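Putative uncharacterized protein smu.1604c (Streptococcus mutans, PDB 3L9F) is probably a dimeric transcription regulator of the PadR family that binds DNA through a winged-helix domain. Local coordinates at residues M35-S46 against G109-L117; L45-I55 against P98-T106. One frame throughout, in Å; residues are numbered along the deposited sequence.

Overall arrangement
Both contacts belong to the N-terminal winged-helix domain, with centres about 14 Å apart. Along the chain the order is helix 37-44, strand 50-51 leading into helix 52-62, then strand 100-105 and helix 107-118, so that contact 2 is nested within the loop that contact 1 closes. Contact 1 packs the first helix of the domain on the last, beside the second subunit. Contact 2 adds the short strand 50-51 to the edge of the wing sheet, next to strand 100-105. Leu45 and Ser46 serve both, and Ile105 CD1 packs on Leu42 O and Lys110 N. The wing is thereby joined directly to the helices at the subunit interface.

Contact 1: M35-S46 against G109-L117; sequences MQGKDIILGILS and GKKELASYL
Asp39 of helix 37-44 lies flat over the ring of Tyr116 from helix 107-118, where the first and last helices of a winged-helix domain pack together. The short helical segments cross at 115°, with their axes 9.6 Å apart at closest approach. Asp39 CB stands 3.9 Å from the centroid of the Tyr116 ring, almost on its normal, making a CH-pi contact, while the carboxylate stacks nearly parallel to the ring, offset from its centre. Asp39 OD2 also accepts a bond from Gln36 N through its anti lone pair, which helps to hold the carboxylate in this pose at the start of the helix. Tyr116 suits its place because its long side chain, with CG anti to the backbone N (chi1 -179°), carries the ring across to Asp39; its hydroxyl meets Met35 CG at 3.4 Å and hydrogen-bonds to Asp129 of the second subunit, whose Arg133 adds a cation-pi contact. Leu42 and Leu113 supply the greasy centre. Leu42 CD1 rests 3.7 Å from Glu112 CG and also touches Gly109 O, a close approach helped by the lack of a side chain on Gly109. Leu113 divides its two methyls: CD1 lies beside the backbone of Gly43 in helix 37-44, and CD2 reaches on to press tightly on Ser46 CB at 3.5 Å, just past that helix. At the partly exposed side of the contact, Lys38 bends at chi2 and chi3 to cross Glu112 at about a right angle. The salt bridge ends with Lys38 NZ 2.6 Å from Glu112 OE2, on the syn side of the carboxylate and 22° out of its plane.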
loop_
_atom_site.group_PDB
_atom_site.type_symbol
_atom_site.label_atom_id
_atom_site.label_comp_id
_atom_site.label_asym_id
_atom_site.label_seq_id
_atom_site.Cartn_x
_atom_site.Cartn_y
_atom_site.Cartn_z
ATOM N N MET A 35 -1.975 10.448 2.322
ATOM C CA MET A 35 -2.282 10.641 0.910
ATOM C C MET A 35 -3.698 10.186 0.559
ATOM O O MET A 35 -4.045 9.011 0.729
ATOM C CB MET A 35 -1.285 9.884 0.040
ATOM C CG MET A 35 -1.416 10.230 -1.423
ATOM S SD MET A 35 -0.821 8.939 -2.525
ATOM C CE MET A 35 -0.768 9.871 -4.032
ATOM N N GLN A 36 -4.503 11.114 0.045
ATOM C CA GLN A 36 -5.919 10.844 -0.210
ATOM C C GLN A 36 -6.286 10.705 -1.696
ATOM O O GLN A 36 -5.573 11.205 -2.586
ATOM C CB GLN A 36 -6.787 11.923 0.450
ATOM N N GLY A 37 -7.404 10.023 -1.947
ATOM C CA GLY A 37 -7.946 9.898 -3.287
ATOM C C GLY A 37 -8.215 11.260 -3.904
ATOM O O GLY A 37 -8.027 11.457 -5.104
ATOM N N LYS A 38 -8.655 12.207 -3.081
ATOM C CA LYS A 38 -8.975 13.544 -3.569
ATOM C C LYS A 38 -7.783 14.198 -4.263
ATOM O O LYS A 38 -7.949 14.920 -5.243
ATOM C CB LYS A 38 -9.476 14.441 -2.428
ATOM C CG LYS A 38 -8.450 14.668 -1.329
ATOM C CD LYS A 38 -8.306 16.142 -0.969
ATOM C CE LYS A 38 -9.548 16.661 -0.269
ATOM N NZ LYS A 38 -9.266 17.914 0.486
ATOM N N ASP A 39 -6.579 13.943 -3.758
ATOM C CA ASP A 39 -5.396 14.602 -4.291
ATOM C C ASP A 39 -4.998 14.000 -5.633
ATOM O O ASP A 39 -4.598 14.716 -6.555
ATOM C CB ASP A 39 -4.233 14.513 -3.299
ATOM C CG ASP A 39 -4.613 15.017 -1.918
ATOM O OD1 ASP A 39 -4.987 16.202 -1.807
ATOM O OD2 ASP A 39 -4.544 14.223 -0.953
ATOM N N ILE A 40 -5.090 12.687 -5.748
ATOM C CA ILE A 40 -4.717 12.084 -7.015
ATOM C C ILE A 40 -5.764 12.410 -8.088
ATOM O O ILE A 40 -5.427 12.561 -9.270
ATOM C CB ILE A 40 -4.484 10.579 -6.893
ATOM C CG1 ILE A 40 -3.933 10.029 -8.212
ATOM C CG2 ILE A 40 -5.760 9.890 -6.488
ATOM C CD1 ILE A 40 -3.243 8.702 -8.056
ATOM N N ILE A 41 -7.023 12.558 -7.682
ATOM C CA ILE A 41 -8.056 12.920 -8.647
ATOM C C ILE A 41 -7.859 14.343 -9.145
ATOM O O ILE A 41 -7.989 14.606 -10.339
ATOM C CB ILE A 41 -9.486 12.696 -8.094
ATOM C CG1 ILE A 41 -9.776 11.194 -8.019
ATOM C CG2 ILE A 41 -10.523 13.385 -8.985
ATOM C CD1 ILE A 41 -10.921 10.835 -7.110
ATOM N N LEU A 42 -7.531 15.266 -8.244
ATOM C CA LEU A 42 -7.228 16.625 -8.683
ATOM C C LEU A 42 -6.040 16.617 -9.626
ATOM O O LEU A 42 -6.011 17.372 -10.601
ATOM C CB LEU A 42 -6.933 17.537 -7.496
ATOM C CG LEU A 42 -8.186 17.948 -6.742
ATOM C CD1 LEU A 42 -7.786 18.789 -5.526
ATOM C CD2 LEU A 42 -9.099 18.726 -7.681
ATOM N N GLY A 43 -5.057 15.776 -9.325
ATOM C CA GLY A 43 -3.927 15.594 -10.224
ATOM C C GLY A 43 -4.353 15.148 -11.615
ATOM O O GLY A 43 -3.904 15.707 -12.630
ATOM N N ILE A 44 -5.222 14.140 -11.668
ATOM C CA ILE A 44 -5.722 13.630 -12.940
ATOM C C ILE A 44 -6.476 14.709 -13.705
ATOM O O ILE A 44 -6.359 14.810 -14.927
ATOM C CB ILE A 44 -6.642 12.418 -12.728
ATOM C CG1 ILE A 44 -5.817 11.205 -12.312
ATOM C CG2 ILE A 44 -7.429 12.111 -13.987
ATOM C CD1 ILE A 44 -6.640 10.063 -11.819
ATOM N N LEU A 45 -7.220 15.538 -12.976
ATOM C CA LEU A 45 -8.007 16.600 -13.600
ATOM C C LEU A 45 -7.230 17.903 -13.799
ATOM O O LEU A 45 -7.787 18.889 -14.270
ATOM C CB LEU A 45 -9.275 16.871 -12.786
ATOM C CG LEU A 45 -10.286 15.730 -12.795
ATOM C CD1 LEU A 45 -11.444 16.032 -11.855
ATOM C CD2 LEU A 45 -10.789 15.513 -14.222
ATOM N N SER A 46 -5.945 17.932 -13.464
ATOM C CA SER A 46 -5.229 19.204 -13.573
ATOM C C SER A 46 -5.164 19.718 -15.008
ATOM O O SER A 46 -5.340 20.910 -15.247
ATOM C CB SER A 46 -3.821 19.130 -12.966
ATOM O OG SER A 46 -3.021 18.184 -13.647
ATOM N N GLY A 109 -9.838 24.260 -7.080
ATOM C CA GLY A 109 -9.280 22.926 -7.191
ATOM C C GLY A 109 -7.813 22.967 -7.580
ATOM O O GLY A 109 -7.011 22.196 -7.061
ATOM N N LYS A 110 -7.458 23.859 -8.501
ATOM C CA LYS A 110 -6.072 24.004 -8.925
ATOM C C LYS A 110 -5.233 24.502 -7.753
ATOM O O LYS A 110 -4.112 24.042 -7.547
ATOM C CB LYS A 110 -5.947 24.987 -10.094
ATOM C CG LYS A 110 -6.429 24.469 -11.441
ATOM C CD LYS A 110 -6.479 25.618 -12.453
ATOM C CE LYS A 110 -6.868 25.156 -13.850
ATOM N NZ LYS A 110 -7.096 26.330 -14.750
ATOM N N LYS A 111 -5.789 25.445 -6.993
ATOM C CA LYS A 111 -5.137 25.962 -5.786
ATOM C C LYS A 111 -4.836 24.837 -4.802
ATOM O O LYS A 111 -3.752 24.782 -4.217
ATOM C CB LYS A 111 -6.013 27.022 -5.100
ATOM C CG LYS A 111 -5.390 27.641 -3.849
ATOM N N GLU A 112 -5.803 23.945 -4.622
ATOM C CA GLU A 112 -5.662 22.864 -3.660
ATOM C C GLU A 112 -4.588 21.878 -4.087
ATOM O O GLU A 112 -3.836 21.366 -3.260
ATOM C CB GLU A 112 -6.987 22.135 -3.471
ATOM C CG GLU A 112 -6.875 20.896 -2.610
ATOM C CD GLU A 112 -8.128 20.628 -1.800
ATOM O OE1 GLU A 112 -8.847 21.600 -1.479
ATOM O OE2 GLU A 112 -8.387 19.448 -1.474
ATOM N N LEU A 113 -4.537 21.598 -5.383
ATOM C CA LEU A 113 -3.508 20.729 -5.932
ATOM C C LEU A 113 -2.137 21.361 -5.730
ATOM O O LEU A 113 -1.213 20.714 -5.243
ATOM C CB LEU A 113 -3.768 20.493 -7.421
ATOM C CG LEU A 113 -2.763 19.576 -8.106
ATOM C CD1 LEU A 113 -2.732 18.214 -7.404
ATOM C CD2 LEU A 113 -3.101 19.432 -9.595
ATOM N N ALA A 114 -2.009 22.633 -6.096
ATOM C CA ALA A 114 -0.734 23.341 -5.951
ATOM C C ALA A 114 -0.263 23.295 -4.503
ATOM O O ALA A 114 0.902 23.031 -4.236
ATOM C CB ALA A 114 -0.857 24.785 -6.432
ATOM N N SER A 115 -1.181 23.541 -3.572
ATOM C CA SER A 115 -0.866 23.488 -2.151
ATOM C C SER A 115 -0.382 22.104 -1.777
ATOM O O SER A 115 0.640 21.946 -1.115
ATOM C CB SER A 115 -2.096 23.842 -1.314
ATOM O OG SER A 115 -2.543 25.152 -1.618
ATOM N N TYR A 116 -1.118 21.090 -2.211
ATOM C CA TYR A 116 -0.758 19.728 -1.876
ATOM C C TYR A 116 0.638 19.373 -2.377
ATOM O O TYR A 116 1.395 18.685 -1.693
ATOM C CB TYR A 116 -1.767 18.739 -2.448
ATOM C CG TYR A 116 -1.419 17.327 -2.079
ATOM C CD1 TYR A 116 -1.838 16.789 -0.875
ATOM C CD2 TYR A 116 -0.624 16.549 -2.908
ATOM C CE1 TYR A 116 -1.508 15.504 -0.518
ATOM C CE2 TYR A 116 -0.286 15.260 -2.562
ATOM C CZ TYR A 116 -0.732 14.740 -1.366
ATOM O OH TYR A 116 -0.404 13.456 -0.999
ATOM N N LEU A 117 0.974 19.821 -3.579
ATOM C CA LEU A 117 2.284 19.511 -4.145
ATOM C C LEU A 117 3.406 20.310 -3.458
ATOM O O LEU A 117 4.595 20.011 -3.623
ATOM C CB LEU A 117 2.285 19.722 -5.665
ATOM C CG LEU A 117 1.400 18.755 -6.467
ATOM C CD1 LEU A 117 1.553 19.017 -7.959
ATOM C CD2 LEU A 117 1.712 17.300 -6.141
#

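Contact 2: L45-I55 against P98-T106; sequences LSKKERSGYEI and PNKNIYAIT
Arg50 and Tyr103 form an antiparallel hydrogen-bonded pair, joined by Arg50 N to Tyr103 O at 3.0 Å and by Tyr103 N to Arg50 O at 2.8 Å. A third backbone bond, Gly52 N to Asn101 O, continues the pairing into the start of helix 52-62. The tight part gathers round Tyr103: with its CG beside the backbone N (chi1 -58°), the ring sits with Gly52 N at its edge, in plane, and Ile55 CD1 lies 3.7 Å from Tyr103 CD2. Leu45 CD1 packs on Tyr103 CB, so branched aliphatic residues fill the inner side. Ser51, whose OG caps the helix by accepting from Glu54 N, sets its CB 3.6 Å from Ile102 CD1 on the other face. At the exposed margin Glu49 CG and CD still lie close against the small methyl Ala104 CB, each 3.5 Å away. Water takes over elsewhere: exposed Tyr53 OH and Pro98 O share one, while another bridges Leu45 O, in the turn after helix 37-44, and Ile105 N, where the backbones do not pair directly. A short strand after the first helix, paired with the second wing strand, is typical of the winged helix-turn-helix fold of PadR regulators.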
loop_
_atom_site.group_PDB
_atom_site.type_symbol
_atom_site.label_atom_id
_atom_site.label_comp_id
_atom_site.label_asym_id
_atom_site.label_seq_id
_atom_site.Cartn_x
_atom_site.Cartn_y
_atom_site.Cartn_z
ATOM N N LEU A 45 -7.220 15.538 -12.976
ATOM C CA LEU A 45 -8.007 16.600 -13.600
ATOM C C LEU A 45 -7.230 17.903 -13.799
ATOM O O LEU A 45 -7.787 18.889 -14.270
ATOM C CB LEU A 45 -9.275 16.871 -12.786
ATOM C CG LEU A 45 -10.286 15.730 -12.795
ATOM C CD1 LEU A 45 -11.444 16.032 -11.855
ATOM C CD2 LEU A 45 -10.789 15.513 -14.222
ATOM N N SER A 46 -5.945 17.932 -13.464
ATOM C CA SER A 46 -5.229 19.204 -13.573
ATOM C C SER A 46 -5.164 19.718 -15.008
ATOM O O SER A 46 -5.340 20.910 -15.247
ATOM C CB SER A 46 -3.821 19.130 -12.966
ATOM O OG SER A 46 -3.021 18.184 -13.647
ATOM N N LYS A 47 -4.918 18.818 -15.958
ATOM C CA LYS A 47 -4.645 19.219 -17.340
ATOM C C LYS A 47 -5.821 19.087 -18.312
ATOM O O LYS A 47 -5.797 19.687 -19.388
ATOM C CB LYS A 47 -3.457 18.433 -17.901
ATOM C CG LYS A 47 -2.116 18.757 -17.269
ATOM C CD LYS A 47 -1.034 17.881 -17.887
ATOM C CE LYS A 47 0.310 18.058 -17.200
ATOM N NZ LYS A 47 1.359 17.203 -17.826
ATOM N N LYS A 48 -6.841 18.315 -17.951
ATOM C CA LYS A 48 -7.916 17.994 -18.889
ATOM C C LYS A 48 -9.257 17.782 -18.176
ATOM O O LYS A 48 -9.293 17.208 -17.078
ATOM C CB LYS A 48 -7.580 16.696 -19.640
ATOM C CG LYS A 48 -6.329 16.710 -20.523
ATOM C CD LYS A 48 -6.585 17.504 -21.789
ATOM C CE LYS A 48 -5.555 17.212 -22.860
ATOM N NZ LYS A 48 -5.899 17.933 -24.117
ATOM N N GLU A 49 -10.351 18.235 -18.795
ATOM C CA GLU A 49 -11.690 17.784 -18.402
ATOM C C GLU A 49 -11.810 16.325 -18.817
ATOM O O GLU A 49 -11.414 15.949 -19.927
ATOM C CB GLU A 49 -12.791 18.605 -19.094
ATOM C CG GLU A 49 -12.723 20.103 -18.826
ATOM C CD GLU A 49 -14.032 20.826 -19.144
ATOM O OE1 GLU A 49 -15.040 20.157 -19.472
ATOM O OE2 GLU A 49 -14.056 22.069 -19.048
ATOM N N ARG A 50 -12.325 15.485 -17.928
ATOM C CA ARG A 50 -12.403 14.058 -18.213
ATOM C C ARG A 50 -13.722 13.462 -17.739
ATOM O O ARG A 50 -14.243 13.855 -16.706
ATOM C CB ARG A 50 -11.260 13.313 -17.529
ATOM C CG ARG A 50 -9.870 13.897 -17.772
ATOM C CD ARG A 50 -8.817 12.933 -17.244
ATOM N NE ARG A 50 -7.493 13.534 -17.134
ATOM C CZ ARG A 50 -6.587 13.540 -18.103
ATOM N NH1 ARG A 50 -6.862 13.002 -19.286
ATOM N NH2 ARG A 50 -5.402 14.093 -17.888
ATOM N N SER A 51 -14.256 12.516 -18.499
ATOM C CA SER A 51 -15.414 11.750 -18.053
ATOM C C SER A 51 -15.042 10.865 -16.861
ATOM O O SER A 51 -13.874 10.547 -16.648
ATOM C CB SER A 51 -15.920 10.848 -19.170
ATOM O OG SER A 51 -14.974 9.817 -19.446
ATOM N N GLY A 52 -16.044 10.447 -16.101
ATOM C CA GLY A 52 -15.823 9.456 -15.053
ATOM C C GLY A 52 -15.170 8.194 -15.595
ATOM O O GLY A 52 -14.297 7.603 -14.942
ATOM N N TYR A 53 -15.589 7.774 -16.789
ATOM C CA TYR A 53 -15.013 6.598 -17.418
ATOM C C TYR A 53 -13.509 6.776 -17.536
ATOM O O TYR A 53 -12.740 5.883 -17.186
ATOM C CB TYR A 53 -15.532 6.414 -18.838
ATOM C CG TYR A 53 -17.007 6.144 -19.000
ATOM C CD1 TYR A 53 -17.694 5.323 -18.126
ATOM C CD2 TYR A 53 -17.695 6.670 -20.090
ATOM C CE1 TYR A 53 -19.060 5.042 -18.313
ATOM C CE2 TYR A 53 -19.045 6.411 -20.286
ATOM C CZ TYR A 53 -19.723 5.600 -19.392
ATOM O OH TYR A 53 -21.058 5.346 -19.604
ATOM N N GLU A 54 -13.106 7.924 -18.074
ATOM C CA GLU A 54 -11.700 8.194 -18.343
ATOM C C GLU A 54 -10.887 8.316 -17.047
ATOM O O GLU A 54 -9.752 7.840 -16.955
ATOM C CB GLU A 54 -11.554 9.467 -19.186
ATOM C CG GLU A 54 -10.129 9.739 -19.574
ATOM C CD GLU A 54 -10.001 10.925 -20.492
ATOM O OE1 GLU A 54 -10.891 11.106 -21.348
ATOM O OE2 GLU A 54 -9.008 11.668 -20.358
ATOM N N ILE A 55 -11.464 8.965 -16.045
ATOM C CA ILE A 55 -10.778 9.102 -14.761
ATOM C C ILE A 55 -10.553 7.718 -14.165
ATOM O O ILE A 55 -9.469 7.392 -13.679
ATOM C CB ILE A 55 -11.609 9.930 -13.772
ATOM C CG1 ILE A 55 -11.630 11.398 -14.207
ATOM C CG2 ILE A 55 -11.021 9.813 -12.379
ATOM C CD1 ILE A 55 -12.725 12.203 -13.514
ATOM N N PRO A 98 -26.113 5.548 -22.073
ATOM C CA PRO A 98 -26.139 5.989 -20.681
ATOM C C PRO A 98 -25.648 7.430 -20.610
ATOM O O PRO A 98 -24.846 7.870 -21.461
ATOM C CB PRO A 98 -25.114 5.074 -19.992
ATOM C CG PRO A 98 -24.831 3.974 -20.941
ATOM C CD PRO A 98 -25.126 4.482 -22.315
ATOM N N ASN A 99 -26.133 8.167 -19.622
ATOM C CA ASN A 99 -25.557 9.464 -19.309
ATOM C C ASN A 99 -24.065 9.319 -19.052
ATOM O O ASN A 99 -23.603 8.296 -18.516
ATOM C CB ASN A 99 -26.221 10.050 -18.070
ATOM C CG ASN A 99 -27.644 10.474 -18.322
ATOM O OD1 ASN A 99 -28.124 10.447 -19.452
ATOM N ND2 ASN A 99 -28.325 10.899 -17.266
ATOM N N LYS A 100 -23.325 10.359 -19.420
ATOM C CA LYS A 100 -21.875 10.420 -19.251
ATOM C C LYS A 100 -21.569 11.626 -18.365
ATOM O O LYS A 100 -22.070 12.716 -18.620
ATOM C CB LYS A 100 -21.235 10.603 -20.635
ATOM C CG LYS A 100 -19.724 10.659 -20.654
ATOM C CD LYS A 100 -19.203 10.656 -22.090
ATOM C CE LYS A 100 -19.898 11.706 -22.938
ATOM N NZ LYS A 100 -19.470 11.644 -24.359
ATOM N N ASN A 101 -20.765 11.444 -17.324
ATOM C CA ASN A 101 -20.393 12.574 -16.475
ATOM C C ASN A 101 -19.027 13.130 -16.834
ATOM O O ASN A 101 -18.051 12.396 -16.884
ATOM C CB ASN A 101 -20.426 12.171 -15.010
ATOM C CG ASN A 101 -21.780 11.650 -14.598
ATOM O OD1 ASN A 101 -22.805 12.126 -15.084
ATOM N ND2 ASN A 101 -21.795 10.659 -13.715
ATOM N N ILE A 102 -18.968 14.424 -17.113
ATOM C CA ILE A 102 -17.701 15.062 -17.427
ATOM C C ILE A 102 -17.277 15.953 -16.259
ATOM O O ILE A 102 -18.044 16.806 -15.815
ATOM C CB ILE A 102 -17.808 15.921 -18.711
ATOM C CG1 ILE A 102 -18.374 15.105 -19.873
ATOM C CG2 ILE A 102 -16.457 16.552 -19.057
ATOM C CD1 ILE A 102 -17.632 13.839 -20.156
ATOM N N TYR A 103 -16.054 15.757 -15.769
ATOM C CA TYR A 103 -15.550 16.523 -14.622
ATOM C C TYR A 103 -14.458 17.497 -15.023
ATOM O O TYR A 103 -13.608 17.173 -15.857
ATOM C CB TYR A 103 -15.017 15.567 -13.550
ATOM C CG TYR A 103 -16.060 14.592 -13.076
ATOM C CD1 TYR A 103 -16.903 14.915 -12.021
ATOM C CD2 TYR A 103 -16.220 13.357 -13.690
ATOM C CE1 TYR A 103 -17.870 14.038 -11.580
ATOM C CE2 TYR A 103 -17.187 12.464 -13.252
ATOM C CZ TYR A 103 -18.012 12.815 -12.191
ATOM O OH TYR A 103 -18.982 11.942 -11.740
ATOM N N ALA A 104 -14.475 18.683 -14.418
ATOM C CA ALA A 104 -13.483 19.698 -14.721
ATOM C C ALA A 104 -12.977 20.329 -13.432
ATOM O O ALA A 104 -13.760 20.645 -12.542
ATOM C CB ALA A 104 -14.073 20.770 -15.637
ATOM N N ILE A 105 -11.671 20.517 -13.327
ATOM C CA ILE A 105 -11.125 21.191 -12.155
ATOM C C ILE A 105 -11.555 22.664 -12.154
ATOM O O ILE A 105 -11.773 23.260 -13.219
ATOM C CB ILE A 105 -9.587 21.075 -12.123
ATOM C CG1 ILE A 105 -9.051 21.300 -10.703
ATOM C CG2 ILE A 105 -8.941 22.026 -13.139
ATOM C CD1 ILE A 105 -7.592 20.895 -10.535
ATOM N N THR A 106 -11.706 23.238 -10.963
ATOM C CA THR A 106 -12.000 24.664 -10.818
ATOM C C THR A 106 -10.752 25.398 -10.345
ATOM O O THR A 106 -9.759 24.773 -9.987
ATOM C CB THR A 106 -13.083 24.912 -9.762
ATOM O OG1 THR A 106 -12.568 24.553 -8.472
ATOM C CG2 THR A 106 -14.328 24.084 -10.053
HETATM O O HOH W 1 -10.123 19.624 -15.407
HETATM O O HOH W 2 -18.748 8.945 -17.105
HETATM O O HOH W 3 -22.242 6.907 -21.717
#